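Local coordinates for petrobactin-binding protein YclQ (Bacillus subtilis subsp. subtilis str. 168, PDB 3GFV) that binds petrobactin, both iron-free and ferric, together with its precursor 3,4-dihydroxybenzoic acid, as part of an ABC transporter for ferric-petrobactin uptake, at residues 81-86 against 102-107; 98-103 against 119-124. One frame throughout, in Å; residues are numbered along the deposited sequence.

Interaction 1. Residues 81-86 against 102-107; sequences GSLKEP and SARQSE. With PO4 (phosphate ion), chain C.
Lys84 and Arg104 bring the two backbones closest, CA to CA 6.0 Å, where the loop 81-86 meets the turn of 3-10 helix that follows Ser102. Gln105 makes the polar join: its NE2 donates to Leu83 O (2.9 Å, 161° at the hydrogen), with the acceptor close to the plane of the amide. A bend at chi2 (83°) turns the other end of that amide back on its own segment, where OE1 receives Ser102 N at 2.9 Å. A glutamine suits the spot, since one flat group both donates and accepts and is fixed in rotation by doing so. Leu83 lays its CB against Arg104 CD (3.9 Å), hydrocarbon on the long aliphatic part of a basic side chain. Beyond it, Lys84 and Arg104 converge on a phosphate, probably from the crystallisation liquor: Lys84 NZ binds O2 at 2.7 Å, while Arg104 NE and NH2 reach the same oxygen weakly from the guanidinium edge. The firmer partner of Arg104 is Tyr275, whose carbonyl O accepts from NH2 and whose ring makes a cation-pi contact. Two loops after strands of the parallel sheet, carrying basic groups for an anion, are consistent with the inter-lobe binding cleft of a periplasmic binding protein.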
# COMPACT_ATOMS: atom_id res chain seq x y z
N GLY A 81 14.04 -3.90 -12.60
CA GLY A 81 14.73 -2.81 -11.91
C GLY A 81 14.20 -2.47 -10.53
O GLY A 81 14.10 -3.32 -9.64
N SER A 82 13.90 -1.19 -10.33
CA SER A 82 13.34 -0.75 -9.06
C SER A 82 12.12 0.11 -9.31
O SER A 82 11.83 0.49 -10.45
CB SER A 82 14.39 0.05 -8.27
OG SER A 82 14.53 1.34 -8.80
N LEU A 83 11.40 0.40 -8.23
CA LEU A 83 10.14 1.11 -8.35
C LEU A 83 10.39 2.50 -8.90
O LEU A 83 9.57 3.02 -9.66
CB LEU A 83 9.44 1.20 -6.99
CG LEU A 83 8.90 -0.14 -6.49
CD1 LEU A 83 8.47 0.01 -5.04
CD2 LEU A 83 7.72 -0.54 -7.35
N LYS A 84 11.51 3.11 -8.51
CA LYS A 84 11.81 4.47 -8.93
C LYS A 84 12.72 4.52 -10.16
O LYS A 84 12.82 5.55 -10.81
CB LYS A 84 12.40 5.30 -7.78
CG LYS A 84 11.34 5.63 -6.74
CD LYS A 84 11.92 6.42 -5.58
CE LYS A 84 10.91 6.52 -4.45
NZ LYS A 84 11.47 7.22 -3.25
N GLU A 85 13.37 3.41 -10.48
CA GLU A 85 14.27 3.37 -11.62
C GLU A 85 13.94 2.16 -12.51
O GLU A 85 14.63 1.14 -12.44
CB GLU A 85 15.74 3.32 -11.15
CG GLU A 85 16.10 4.48 -10.21
CD GLU A 85 17.47 4.36 -9.49
OE1 GLU A 85 18.30 3.48 -9.78
OE2 GLU A 85 17.72 5.20 -8.60
N PRO A 86 12.89 2.27 -13.35
CA PRO A 86 12.58 1.14 -14.23
C PRO A 86 13.69 0.88 -15.24
O PRO A 86 14.33 1.82 -15.75
CB PRO A 86 11.30 1.59 -14.96
CG PRO A 86 10.70 2.64 -14.05
CD PRO A 86 11.90 3.35 -13.48
N SER A 102 1.97 2.59 -11.04
CA SER A 102 1.26 3.41 -10.08
C SER A 102 2.05 4.67 -9.78
O SER A 102 2.78 5.16 -10.62
CB SER A 102 0.86 2.63 -8.81
OG SER A 102 1.99 2.04 -8.20
N ALA A 103 1.84 5.23 -8.60
CA ALA A 103 2.26 6.61 -8.37
C ALA A 103 3.76 6.85 -8.63
O ALA A 103 4.13 7.89 -9.18
CB ALA A 103 1.86 7.04 -6.96
N ARG A 104 4.60 5.91 -8.24
CA ARG A 104 6.04 6.11 -8.36
C ARG A 104 6.55 6.16 -9.81
O ARG A 104 7.68 6.61 -10.05
CB ARG A 104 6.81 5.05 -7.57
CG ARG A 104 6.66 5.19 -6.04
CD ARG A 104 7.41 4.07 -5.33
NE ARG A 104 7.54 4.33 -3.90
CZ ARG A 104 6.86 3.70 -2.94
NH1 ARG A 104 5.98 2.76 -3.24
NH2 ARG A 104 7.08 4.01 -1.67
N GLN A 105 5.73 5.70 -10.76
CA GLN A 105 6.11 5.78 -12.17
C GLN A 105 5.19 6.69 -12.99
O GLN A 105 5.19 6.66 -14.23
CB GLN A 105 6.12 4.38 -12.83
CG GLN A 105 6.89 3.31 -12.08
CD GLN A 105 6.09 2.67 -10.96
OE1 GLN A 105 4.86 2.60 -11.01
NE2 GLN A 105 6.79 2.21 -9.91
N SER A 106 4.41 7.51 -12.28
CA SER A 106 3.37 8.36 -12.90
C SER A 106 3.89 9.20 -14.06
O SER A 106 3.25 9.29 -15.12
CB SER A 106 2.78 9.31 -11.85
OG SER A 106 1.76 8.67 -11.11
N GLU A 107 5.05 9.80 -13.88
CA GLU A 107 5.64 10.63 -14.91
C GLU A 107 6.21 9.88 -16.11
O GLU A 107 6.61 10.51 -17.09
CB GLU A 107 6.74 11.51 -14.32
CG GLU A 107 6.35 12.96 -14.18
CD GLU A 107 7.57 13.83 -13.95
OE1 GLU A 107 7.98 14.55 -14.89
OE2 GLU A 107 8.15 13.74 -12.85
P PO4 C . 8.31 7.74 -2.23
O1 PO4 C . 6.89 7.38 -1.88
O2 PO4 C . 9.20 6.54 -2.04
O3 PO4 C . 8.37 8.21 -3.67
O4 PO4 C . 8.78 8.85 -1.31
O HOH W 1 9.66 5.58 -11.53

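Interaction 2. Residues 98-103 against 119-124; sequences LIIISA and IYLGVD
Ile119 sits beside Ile100 as its parallel partner in the beta-alpha-beta unit of strand 98-101, helix 109-115 and strand 118-120. Ile119 N donates to Ile99 O and Ile119 O receives Ile101 N, each at 2.9 Å. Leu121 N then reaches Ile101 O, carrying the hydrogen bonding one step past the strand end. On the face bearing Ile100 and Ile119 the two side chains run side by side. Ile119 has CG1 between its backbone N and carbonyl carbon (chi1 63°), which brings that branch back toward the neighbouring strand, into the notch between Leu98 CD1 (4.2 Å) and Ile100 CG1 (4.0 Å). Ile100 uses both branches: CG1 meets Ile119, whereas CG2 rests against Leu121 CD1, 4.0 Å away, the two side chains slanting past one another. Ile119 offers only its CG1-CD1 arm. Helix 128-142 packs on this face, Ile142 against Ile119 and Ile139 against Leu121.

The other face is different in shape. Ile101 CG1 lies 4.3 Å from Tyr120 CD1, and Tyr109 and Phe112 of helix 109-115 pack on Ile101. With CG anti to the backbone N (chi1 179°), the Tyr120 ring lies against the chain just past Ile101. Ser102 CA comes over one ring face, 4.1 Å from its centroid, a CH-pi contact. The phenol oxygen lies against Ala103, 3.4 Å from its CA. A flat ring suits this place because it can lie along a turning backbone. At the same turn Ser102 CB rests 3.7 Å from Gly122 CA, an approach eased by the glycine having no side chain; Ser102 OG goes to Asp41 instead. All three hydrogen bonds across the contact are main-chain, so they set the register, while the side chains contribute shape and apolar burial.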
# COMPACT_ATOMS: atom_id res chain seq x y z
N LEU A 98 0.79 -5.96 -21.58
CA LEU A 98 0.16 -5.01 -20.65
C LEU A 98 1.20 -4.55 -19.63
O LEU A 98 2.00 -5.36 -19.14
CB LEU A 98 -1.02 -5.65 -19.93
CG LEU A 98 -1.69 -4.80 -18.84
CD1 LEU A 98 -2.35 -3.55 -19.39
CD2 LEU A 98 -2.71 -5.63 -18.04
N ILE A 99 1.21 -3.26 -19.30
CA ILE A 99 2.07 -2.77 -18.22
C ILE A 99 1.19 -2.08 -17.19
O ILE A 99 0.29 -1.31 -17.54
CB ILE A 99 3.15 -1.79 -18.73
CG1 ILE A 99 3.97 -2.44 -19.86
CG2 ILE A 99 4.07 -1.38 -17.57
CD1 ILE A 99 4.88 -1.42 -20.61
N ILE A 100 1.42 -2.39 -15.92
CA ILE A 100 0.66 -1.80 -14.83
C ILE A 100 1.60 -0.94 -14.00
O ILE A 100 2.64 -1.43 -13.52
CB ILE A 100 0.04 -2.86 -13.91
CG1 ILE A 100 -1.00 -3.69 -14.68
CG2 ILE A 100 -0.53 -2.21 -12.61
CD1 ILE A 100 -1.55 -4.87 -13.86
N ILE A 101 1.26 0.33 -13.85
CA ILE A 101 2.10 1.23 -13.04
C ILE A 101 1.29 1.89 -11.94
O ILE A 101 0.06 1.78 -11.89
CB ILE A 101 2.77 2.34 -13.91
CG1 ILE A 101 1.70 3.24 -14.56
CG2 ILE A 101 3.65 1.70 -14.96
CD1 ILE A 101 2.25 4.47 -15.28
N SER A 102 1.97 2.59 -11.04
CA SER A 102 1.26 3.41 -10.08
C SER A 102 2.05 4.67 -9.78
O SER A 102 2.78 5.16 -10.62
CB SER A 102 0.86 2.63 -8.81
OG SER A 102 1.99 2.04 -8.20
N ALA A 103 1.84 5.23 -8.60
CA ALA A 103 2.26 6.61 -8.37
C ALA A 103 3.76 6.85 -8.63
O ALA A 103 4.13 7.89 -9.18
CB ALA A 103 1.86 7.04 -6.96
N ILE A 119 -1.64 0.84 -17.93
CA ILE A 119 -2.70 1.36 -17.09
C ILE A 119 -2.11 1.71 -15.73
O ILE A 119 -1.20 1.06 -15.25
CB ILE A 119 -3.87 0.35 -16.94
CG1 ILE A 119 -3.39 -0.94 -16.24
CG2 ILE A 119 -4.49 0.06 -18.34
CD1 ILE A 119 -4.49 -1.97 -15.95
N TYR A 120 -2.67 2.76 -15.14
CA TYR A 120 -2.31 3.19 -13.79
C TYR A 120 -3.30 2.64 -12.77
O TYR A 120 -4.51 2.87 -12.89
CB TYR A 120 -2.33 4.71 -13.78
CG TYR A 120 -2.01 5.34 -12.45
CD1 TYR A 120 -0.76 5.88 -12.22
CD2 TYR A 120 -2.97 5.43 -11.46
CE1 TYR A 120 -0.45 6.49 -11.00
CE2 TYR A 120 -2.68 6.04 -10.23
CZ TYR A 120 -1.41 6.56 -10.02
OH TYR A 120 -1.09 7.16 -8.81
N LEU A 121 -2.80 1.89 -11.79
CA LEU A 121 -3.68 1.34 -10.74
C LEU A 121 -3.19 1.71 -9.32
O LEU A 121 -3.04 0.85 -8.46
CB LEU A 121 -3.77 -0.18 -10.81
CG LEU A 121 -4.38 -0.75 -12.10
CD1 LEU A 121 -4.46 -2.28 -12.04
CD2 LEU A 121 -5.77 -0.14 -12.38
N GLY A 122 -2.94 2.98 -9.07
CA GLY A 122 -2.63 3.37 -7.69
C GLY A 122 -3.85 3.85 -6.93
O GLY A 122 -4.72 4.49 -7.50
N VAL A 123 -3.89 3.59 -5.63
CA VAL A 123 -4.99 4.10 -4.81
C VAL A 123 -4.92 5.62 -4.72
O VAL A 123 -3.84 6.22 -4.72
CB VAL A 123 -5.02 3.47 -3.39
CG1 VAL A 123 -5.39 1.98 -3.46
CG2 VAL A 123 -3.69 3.70 -2.66
N ASP A 124 -6.09 6.24 -4.66
CA ASP A 124 -6.17 7.67 -4.41
C ASP A 124 -6.49 7.79 -2.92
O ASP A 124 -7.60 7.45 -2.50
CB ASP A 124 -7.27 8.29 -5.29
CG ASP A 124 -7.60 9.74 -4.92
OD1 ASP A 124 -7.02 10.29 -3.95
OD2 ASP A 124 -8.45 10.33 -5.63

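Interactions 1 and 2 share Ser102 and Ala103, their centres lie 10 Å apart, and they meet where strand 98-101 gives way to the loop 102-107. Interaction 2 holds that strand beside the outermost strand 118-120 of the parallel sheet; interaction 1 takes the chain leaving it and ties it to the loop after strand 78-79, the outermost strand at the other end. Tyr120 touches both, since its CE1 also packs on Ser106 OG at 3.1 Å. The buried strand pairing of interaction 2 thus runs directly into the more polar interaction 1, where Lys84, with weak help from Arg104, binds a phosphate. A part for this basic spot in petrobactin binding is only inferred.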